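Local structure of transcriptional regulator ComR (Streptococcus vestibularis F0396, 6HU8) at residues Y54-L59 / A64-H69; D5-R10 / S45-D50; Q194-D199 / I230-A235. The protein is a competence regulator of the RNPP family that probably binds DNA and responds to a bacterial signaling peptide. One frame throughout, in Å; residues are numbered along the deposited sequence.

Contact 1 of 3, residues Y54-L59 / A64-H69; sequences YIAKRL and ADLLDH
L66 reaches helix 49-59 with CG beside its own backbone N (chi1 -72°) and CD1 continuing the chain fully extended (chi2 180°), which carries this methyl into the helix. On I55, a chi1 of -72° sets CG2 anti to the backbone N and offers that branch to the leucine rather than CD1. I55 CG2 and L66 CD1 come to 3.8 Å, the two side chains crossing at about a right angle. The same L66 methyl lies over the backbone of A56: L66 CD1 is 3.9 Å from A56 CA and 4.0 Å from A56 CB, a close approach that the small alanine side chain permits. The second branch, L66 CD2, meets L59 CD1 more loosely at 4.2 Å. One leucine thus engages three residues, I55, A56 and L59, spaced along one side of the helix, and L52 one turn earlier touches it as well. No hydrogen bond joins the segments, and all four touching residues are buried. I55 also packs on I11 of helix 3-17 and on L32. The contact clasps two consecutive helices, 49-59 and 63-67, joined by a short turn, consistent with the C-terminal helices of the compact cro/C1-type helix-turn-helix domain.

Contact 2 of 3, residues D5-R10 / S45-D50; sequences DSIGLR and SLPSLD
I7, which packs against P47 and L46, also borders a flat group of its own helix: its CG1 lies in the plane of the R10 guanidinium, at the edge, while the carbonyl S6 O sits 3.5 Å above one face of that group, offset toward the rim. Across the contact the pyrrolidine ring of P47 receives the other branch of the isoleucine. I7 CG2 approaches P47 CG to 3.9 Å and P47 CD to 4.1 Å, the two side chains meeting at a slant. The longer branch of I7 ends in CD1, which touches L46 CD1 at 4.0 Å. L46 starts out turned neither at nor from helix 3-17; with its CG anti to the backbone N (chi1 -173°), its methyl end swings nearer and completes the contact. The forked I7 therefore straddles two successive residues of the loop that leads into helix 49-59, where S48 forms the N-cap. P47 rests in addition on I40 of helix 34-41 and I7 on L67 of helix 63-67, so both of those helices border the contact. The R10 end is polar: its NH2 makes a salt bridge to D70, which also accepts a bond from S6 OG. Between the segments themselves there are no hydrogen bonds; the join is purely apolar and buried, resting on shape and exclusion of water.

Contact 3 of 3, residues Q194-D199 / I230-A235; sequences QNIPTD and IDKLLA
K232 NZ is gripped by two backbone carbonyls: it donates to Q194 O over 2.9 Å and also bonds L192 O, at the end of helix 181-192. The nitrogen approaches Q194 O with a C=O to donor angle of 136° and a tilt of 22° from the carbonyl plane, well off the C=O line. The lysine leaves its helix with CG anti to the backbone N and bends at chi2 (83°) and again at chi4, which brings its ammonium to the loop. A positive group beside the carbonyl end of helix 181-192 would probably be stabilised by that helix. Next to the polar bond, I196 runs past K232 in the opposite direction. I196 CD1 lies 3.8 Å from K232 CE, so the methylene chain of the lysine serves as an apolar surface. This all lies in the all-helical ComR tetratricopeptide domain, where loop 194-199, linking helices 181-192 and 200-219, is set against helix 226-240. I196 CD1 also meets A235 CB at 3.7 Å, one turn further along that helix from K232. The Q194 side chain turns from helix 226-240: its OE1 accepts from F158 N, and its NE2 donates to R190 O and K156 O. A second lysine of helix 226-240, K239, bonds I196 O.

How the contacts relate
Contacts 1 and 2 lie close together, their centres about 9 Å apart on the same side of the chain's centre. Both use helix 49-59, contact 2 through the loop leading into it, contact 1 through its later turns, and they touch directly where L66 O lies 3.1 Å from R10 CD. Together they join helices 3-17, 49-59 and 63-67, which pack around the helix-turn-helix within the cro/C1-type domain. Along the chain contact 2 closes before contact 1 opens, and contact 3 comes last, its centre about 37 Å from that of contact 1 and about 36 Å from that of contact 2; it touches neither. Contacts 1 and 2 thus lie in the probable DNA-binding domain, and contact 3 in the larger tetratricopeptide region.

Contact 1 of 3, residues Y54-L59 / A64-H69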
loop_
_atom_site.group_PDB
_atom_site.type_symbol
_atom_site.label_atom_id
_atom_site.label_comp_id
_atom_site.label_asym_id
_atom_site.label_seq_id
_atom_site.Cartn_x
_atom_site.Cartn_y
_atom_site.Cartn_z
ATOM N N TYR A 54 3.640 18.941 11.829
ATOM C CA TYR A 54 3.361 19.999 10.863
ATOM C C TYR A 54 2.495 21.086 11.506
ATOM O O TYR A 54 2.780 22.286 11.385
ATOM C CB TYR A 54 2.682 19.413 9.611
ATOM C CG TYR A 54 2.137 20.482 8.668
ATOM C CD1 TYR A 54 2.975 21.120 7.762
ATOM C CD2 TYR A 54 0.800 20.864 8.710
ATOM C CE1 TYR A 54 2.495 22.114 6.911
ATOM C CE2 TYR A 54 0.294 21.880 7.846
ATOM C CZ TYR A 54 1.166 22.488 6.973
ATOM O OH TYR A 54 0.730 23.451 6.124
ATOM N N ILE A 55 1.438 20.651 12.191
ATOM C CA ILE A 55 0.477 21.553 12.810
ATOM C C ILE A 55 1.179 22.433 13.832
ATOM O O ILE A 55 0.940 23.653 13.893
ATOM C CB ILE A 55 -0.686 20.774 13.485
ATOM C CG1 ILE A 55 -1.606 20.164 12.413
ATOM C CG2 ILE A 55 -1.484 21.673 14.428
ATOM C CD1 ILE A 55 -2.668 19.215 12.970
ATOM N N ALA A 56 2.066 21.824 14.617
ATOM C CA ALA A 56 2.791 22.584 15.626
ATOM C C ALA A 56 3.727 23.593 14.962
ATOM O O ALA A 56 3.846 24.722 15.428
ATOM C CB ALA A 56 3.561 21.649 16.564
ATOM N N LYS A 57 4.380 23.201 13.872
ATOM C CA LYS A 57 5.223 24.155 13.157
ATOM C C LYS A 57 4.401 25.352 12.642
ATOM O O LYS A 57 4.834 26.491 12.742
ATOM C CB LYS A 57 5.953 23.480 11.997
ATOM C CG LYS A 57 7.034 24.354 11.381
ATOM C CD LYS A 57 7.569 23.782 10.089
ATOM C CE LYS A 57 8.641 24.691 9.490
ATOM N NZ LYS A 57 9.607 23.926 8.637
ATOM N N ARG A 58 3.209 25.092 12.111
ATOM C CA ARG A 58 2.384 26.165 11.536
ATOM C C ARG A 58 1.889 27.124 12.618
ATOM O O ARG A 58 1.690 28.312 12.363
ATOM C CB ARG A 58 1.197 25.573 10.775
ATOM C CG ARG A 58 1.558 24.754 9.539
ATOM C CD ARG A 58 2.044 25.596 8.353
ATOM N NE ARG A 58 1.046 26.584 7.927
ATOM C CZ ARG A 58 1.282 27.890 7.818
ATOM N NH1 ARG A 58 2.487 28.374 8.081
ATOM N NH2 ARG A 58 0.308 28.717 7.431
ATOM N N LEU A 59 1.693 26.608 13.833
ATOM C CA LEU A 59 1.208 27.430 14.951
ATOM C C LEU A 59 2.322 28.009 15.822
ATOM O O LEU A 59 2.041 28.715 16.781
ATOM C CB LEU A 59 0.258 26.620 15.834
ATOM C CG LEU A 59 -1.046 26.175 15.165
ATOM C CD1 LEU A 59 -1.834 25.253 16.087
ATOM C CD2 LEU A 59 -1.904 27.376 14.660
ATOM N N ALA A 64 4.693 19.129 22.363
ATOM C CA ALA A 64 4.354 19.021 23.773
ATOM C C ALA A 64 3.311 20.077 24.193
ATOM O O ALA A 64 2.407 19.780 24.981
ATOM C CB ALA A 64 5.605 19.143 24.612
ATOM N N ASP A 65 3.420 21.295 23.652
ATOM C CA ASP A 65 2.448 22.363 23.956
ATOM C C ASP A 65 1.033 21.941 23.591
ATOM O O ASP A 65 0.102 22.112 24.368
ATOM C CB ASP A 65 2.761 23.667 23.199
ATOM C CG ASP A 65 4.098 24.284 23.590
ATOM O OD1 ASP A 65 4.692 23.833 24.595
ATOM O OD2 ASP A 65 4.545 25.236 22.885
ATOM N N LEU A 66 0.871 21.413 22.383
ATOM C CA LEU A 66 -0.451 21.082 21.873
ATOM C C LEU A 66 -1.030 19.876 22.596
ATOM O O LEU A 66 -2.242 19.666 22.617
ATOM C CB LEU A 66 -0.391 20.796 20.372
ATOM C CG LEU A 66 -0.169 21.994 19.458
ATOM C CD1 LEU A 66 -0.132 21.527 18.023
ATOM C CD2 LEU A 66 -1.248 23.060 19.667
ATOM N N LEU A 67 -0.160 19.056 23.162
ATOM C CA LEU A 67 -0.629 17.833 23.795
ATOM C C LEU A 67 -1.022 18.043 25.255
ATOM O O LEU A 67 -1.848 17.294 25.773
ATOM C CB LEU A 67 0.432 16.737 23.711
ATOM C CG LEU A 67 0.789 16.212 22.326
ATOM C CD1 LEU A 67 2.004 15.277 22.434
ATOM C CD2 LEU A 67 -0.420 15.504 21.735
ATOM N N ASP A 68 -0.445 19.059 25.900
ATOM C CA ASP A 68 -0.498 19.172 27.366
ATOM C C ASP A 68 0.002 17.857 27.953
ATOM O O ASP A 68 1.174 17.501 27.778
ATOM C CB ASP A 68 -1.904 19.498 27.858
ATOM C CG ASP A 68 -1.907 20.474 29.028
ATOM O OD1 ASP A 68 -0.962 20.434 29.837
ATOM O OD2 ASP A 68 -2.862 21.272 29.134
ATOM N N HIS A 69 -0.874 17.098 28.602
ATOM C CA HIS A 69 -0.433 15.811 29.149
ATOM C C HIS A 69 -0.819 14.627 28.260
ATOM O O HIS A 69 -0.364 13.500 28.497
ATOM C CB HIS A 69 -0.996 15.602 30.557
ATOM C CG HIS A 69 -0.697 16.730 31.498
ATOM N ND1 HIS A 69 -1.479 17.002 32.602
ATOM C CD2 HIS A 69 0.291 17.656 31.497
ATOM C CE1 HIS A 69 -0.985 18.051 33.241
ATOM N NE2 HIS A 69 0.089 18.466 32.590
#

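Contact 2 of 3, residues D5-R10 / S45-D50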
loop_
_atom_site.group_PDB
_atom_site.type_symbol
_atom_site.label_atom_id
_atom_site.label_comp_id
_atom_site.label_asym_id
_atom_site.label_seq_id
_atom_site.Cartn_x
_atom_site.Cartn_y
_atom_site.Cartn_z
ATOM N N ASP A 5 -10.645 14.110 21.461
ATOM C CA ASP A 5 -11.412 15.332 21.731
ATOM C C ASP A 5 -10.525 16.428 22.301
ATOM O O ASP A 5 -10.593 17.572 21.861
ATOM C CB ASP A 5 -12.556 15.078 22.716
ATOM C CG ASP A 5 -13.653 14.192 22.146
ATOM O OD1 ASP A 5 -13.823 14.139 20.907
ATOM O OD2 ASP A 5 -14.356 13.551 22.960
ATOM N N SER A 6 -9.694 16.084 23.288
ATOM C CA SER A 6 -8.933 17.116 23.996
ATOM C C SER A 6 -7.833 17.682 23.109
ATOM O O SER A 6 -7.651 18.902 23.030
ATOM C CB SER A 6 -8.344 16.572 25.307
ATOM O OG SER A 6 -7.514 15.452 25.044
ATOM N N ILE A 7 -7.104 16.800 22.437
ATOM C CA ILE A 7 -6.083 17.238 21.490
ATOM C C ILE A 7 -6.703 18.066 20.347
ATOM O O ILE A 7 -6.235 19.164 20.061
ATOM C CB ILE A 7 -5.298 16.029 20.916
ATOM C CG1 ILE A 7 -4.441 15.404 22.024
ATOM C CG2 ILE A 7 -4.414 16.457 19.757
ATOM C CD1 ILE A 7 -3.744 14.130 21.611
ATOM N N GLY A 8 -7.747 17.550 19.706
ATOM C CA GLY A 8 -8.455 18.321 18.686
ATOM C C GLY A 8 -8.859 19.729 19.143
ATOM O O GLY A 8 -8.670 20.719 18.431
ATOM N N LEU A 9 -9.407 19.844 20.345
ATOM C CA LEU A 9 -9.842 21.154 20.832
ATOM C C LEU A 9 -8.656 22.075 21.136
ATOM O O LEU A 9 -8.745 23.277 20.938
ATOM C CB LEU A 9 -10.720 20.997 22.071
ATOM C CG LEU A 9 -11.212 22.277 22.738
ATOM C CD1 LEU A 9 -12.221 23.039 21.844
ATOM C CD2 LEU A 9 -11.798 21.940 24.104
ATOM N N ARG A 10 -7.537 21.522 21.592
ATOM C CA ARG A 10 -6.353 22.356 21.825
ATOM C C ARG A 10 -5.819 22.930 20.526
ATOM O O ARG A 10 -5.438 24.096 20.455
ATOM C CB ARG A 10 -5.253 21.561 22.525
ATOM C CG ARG A 10 -5.369 21.603 24.028
ATOM C CD ARG A 10 -4.263 20.821 24.684
ATOM N NE ARG A 10 -4.765 20.054 25.823
ATOM C CZ ARG A 10 -4.916 18.731 25.836
ATOM N NH1 ARG A 10 -5.382 18.137 26.929
ATOM N NH2 ARG A 10 -4.589 17.993 24.770
ATOM N N SER A 45 -10.387 11.840 14.587
ATOM C CA SER A 45 -9.170 11.056 14.482
ATOM C C SER A 45 -8.033 11.691 15.250
ATOM O O SER A 45 -8.061 12.884 15.582
ATOM C CB SER A 45 -8.771 10.842 13.019
ATOM O OG SER A 45 -8.842 12.041 12.289
ATOM N N LEU A 46 -7.037 10.859 15.527
ATOM C CA LEU A 46 -5.864 11.241 16.278
ATOM C C LEU A 46 -4.811 11.710 15.295
ATOM O O LEU A 46 -4.617 11.074 14.259
ATOM C CB LEU A 46 -5.346 10.039 17.087
ATOM C CG LEU A 46 -4.209 10.253 18.084
ATOM C CD1 LEU A 46 -4.687 11.110 19.240
ATOM C CD2 LEU A 46 -3.654 8.907 18.597
ATOM N N PRO A 47 -4.104 12.806 15.610
ATOM C CA PRO A 47 -3.002 13.145 14.703
ATOM C C PRO A 47 -1.827 12.180 14.825
ATOM O O PRO A 47 -1.456 11.757 15.942
ATOM C CB PRO A 47 -2.587 14.541 15.149
ATOM C CG PRO A 47 -3.037 14.647 16.557
ATOM C CD PRO A 47 -4.227 13.752 16.729
ATOM N N SER A 48 -1.255 11.826 13.676
ATOM C CA SER A 48 0.002 11.092 13.637
ATOM C C SER A 48 1.093 12.072 14.015
ATOM O O SER A 48 0.848 13.293 14.077
ATOM C CB SER A 48 0.260 10.484 12.246
ATOM O OG SER A 48 0.355 11.490 11.242
ATOM N N LEU A 49 2.285 11.550 14.263
ATOM C CA LEU A 49 3.416 12.385 14.617
ATOM C C LEU A 49 3.754 13.346 13.488
ATOM O O LEU A 49 4.052 14.513 13.734
ATOM C CB LEU A 49 4.630 11.523 14.957
ATOM C CG LEU A 49 5.898 12.281 15.354
ATOM C CD1 LEU A 49 5.583 13.304 16.425
ATOM C CD2 LEU A 49 6.980 11.319 15.839
ATOM N N ASP A 50 3.712 12.851 12.255
ATOM C CA ASP A 50 3.986 13.690 11.091
ATOM C C ASP A 50 3.002 14.841 10.997
ATOM O O ASP A 50 3.397 15.984 10.801
ATOM C CB ASP A 50 3.929 12.883 9.792
ATOM C CG ASP A 50 5.060 11.879 9.670
ATOM O OD1 ASP A 50 6.140 12.114 10.260
ATOM O OD2 ASP A 50 4.857 10.856 8.979
#

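Contact 3 of 3, residues Q194-D199 / I230-A235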
loop_
_atom_site.group_PDB
_atom_site.type_symbol
_atom_site.label_atom_id
_atom_site.label_comp_id
_atom_site.label_asym_id
_atom_site.label_seq_id
_atom_site.Cartn_x
_atom_site.Cartn_y
_atom_site.Cartn_z
ATOM N N GLN A 194 12.136 3.528 -6.171
ATOM C CA GLN A 194 12.314 3.363 -4.729
ATOM C C GLN A 194 13.545 2.528 -4.432
ATOM O O GLN A 194 13.800 1.503 -5.084
ATOM C CB GLN A 194 11.072 2.724 -4.091
ATOM C CG GLN A 194 9.818 3.592 -4.184
ATOM C CD GLN A 194 10.034 4.987 -3.624
ATOM O OE1 GLN A 194 10.304 5.149 -2.436
ATOM N NE2 GLN A 194 9.927 5.997 -4.480
ATOM N N ASN A 195 14.322 2.974 -3.452
ATOM C CA ASN A 195 15.424 2.171 -2.965
ATOM C C ASN A 195 14.870 0.859 -2.433
ATOM O O ASN A 195 13.737 0.813 -1.959
ATOM C CB ASN A 195 16.213 2.905 -1.877
ATOM C CG ASN A 195 17.264 2.015 -1.226
ATOM O OD1 ASN A 195 18.185 1.528 -1.892
ATOM N ND2 ASN A 195 17.122 1.782 0.077
ATOM N N ILE A 196 15.656 -0.209 -2.536
ATOM C CA ILE A 196 15.267 -1.493 -1.983
ATOM C C ILE A 196 16.090 -1.742 -0.714
ATOM O O ILE A 196 17.288 -1.988 -0.788
ATOM C CB ILE A 196 15.467 -2.638 -3.004
ATOM C CG1 ILE A 196 14.792 -2.287 -4.334
ATOM C CG2 ILE A 196 14.933 -3.949 -2.445
ATOM C CD1 ILE A 196 14.950 -3.358 -5.412
ATOM N N PRO A 197 15.444 -1.659 0.461
ATOM C CA PRO A 197 16.125 -1.755 1.755
ATOM C C PRO A 197 16.180 -3.170 2.313
ATOM O O PRO A 197 15.594 -4.082 1.728
ATOM C CB PRO A 197 15.252 -0.881 2.655
ATOM C CG PRO A 197 13.861 -1.142 2.129
ATOM C CD PRO A 197 14.012 -1.338 0.625
ATOM N N THR A 198 16.874 -3.336 3.437
ATOM C CA THR A 198 16.813 -4.564 4.229
ATOM C C THR A 198 15.643 -4.442 5.203
ATOM O O THR A 198 15.784 -3.946 6.330
ATOM C CB THR A 198 18.142 -4.831 4.990
ATOM O OG1 THR A 198 19.129 -5.297 4.062
ATOM C CG2 THR A 198 17.965 -5.904 6.061
ATOM N N ASP A 199 14.479 -4.876 4.733
ATOM C CA ASP A 199 13.218 -4.715 5.444
ATOM C C ASP A 199 12.168 -5.471 4.663
ATOM O O ASP A 199 11.633 -4.970 3.658
ATOM C CB ASP A 199 12.849 -3.239 5.589
ATOM C CG ASP A 199 11.507 -3.016 6.281
ATOM O OD1 ASP A 199 10.893 -3.978 6.784
ATOM O OD2 ASP A 199 11.076 -1.851 6.342
ATOM N N ILE A 230 9.496 -5.985 -14.414
ATOM C CA ILE A 230 9.944 -7.357 -14.127
ATOM C C ILE A 230 11.281 -7.333 -13.403
ATOM O O ILE A 230 11.494 -8.066 -12.435
ATOM C CB ILE A 230 10.075 -8.211 -15.420
ATOM C CG1 ILE A 230 8.711 -8.335 -16.122
ATOM C CG2 ILE A 230 10.699 -9.589 -15.110
ATOM C CD1 ILE A 230 7.657 -9.060 -15.281
ATOM N N ASP A 231 12.178 -6.477 -13.881
ATOM C CA ASP A 231 13.522 -6.367 -13.323
ATOM C C ASP A 231 13.499 -5.940 -11.850
ATOM O O ASP A 231 14.276 -6.437 -11.014
ATOM C CB ASP A 231 14.339 -5.378 -14.156
ATOM C CG ASP A 231 14.853 -5.995 -15.452
ATOM O OD1 ASP A 231 15.013 -7.227 -15.498
ATOM O OD2 ASP A 231 15.098 -5.253 -16.421
ATOM N N LYS A 232 12.598 -5.021 -11.531
ATOM C CA LYS A 232 12.503 -4.528 -10.165
ATOM C C LYS A 232 11.960 -5.633 -9.270
ATOM O O LYS A 232 12.461 -5.852 -8.159
ATOM C CB LYS A 232 11.617 -3.285 -10.086
ATOM C CG LYS A 232 11.738 -2.533 -8.745
ATOM C CD LYS A 232 12.939 -1.609 -8.738
ATOM C CE LYS A 232 13.008 -0.760 -7.460
ATOM N NZ LYS A 232 13.447 0.624 -7.776
ATOM N N LEU A 233 10.943 -6.341 -9.766
ATOM C CA LEU A 233 10.374 -7.469 -9.030
ATOM C C LEU A 233 11.439 -8.507 -8.659
ATOM O O LEU A 233 11.485 -8.989 -7.519
ATOM C CB LEU A 233 9.270 -8.132 -9.852
ATOM C CG LEU A 233 7.924 -7.431 -9.863
ATOM C CD1 LEU A 233 7.203 -7.882 -11.112
ATOM C CD2 LEU A 233 7.145 -7.803 -8.613
ATOM N N LEU A 234 12.297 -8.840 -9.623
ATOM C CA LEU A 234 13.359 -9.807 -9.397
ATOM C C LEU A 234 14.403 -9.231 -8.437
ATOM O O LEU A 234 14.964 -9.955 -7.604
ATOM C CB LEU A 234 14.008 -10.224 -10.727
ATOM C CG LEU A 234 13.140 -11.031 -11.700
ATOM C CD1 LEU A 234 13.926 -11.427 -12.940
ATOM C CD2 LEU A 234 12.580 -12.270 -11.026
ATOM N N ALA A 235 14.665 -7.931 -8.545
ATOM C CA ALA A 235 15.595 -7.268 -7.615
ATOM C C ALA A 235 15.095 -7.301 -6.173
ATOM O O ALA A 235 15.887 -7.498 -5.239
ATOM C CB ALA A 235 15.841 -5.830 -8.040
#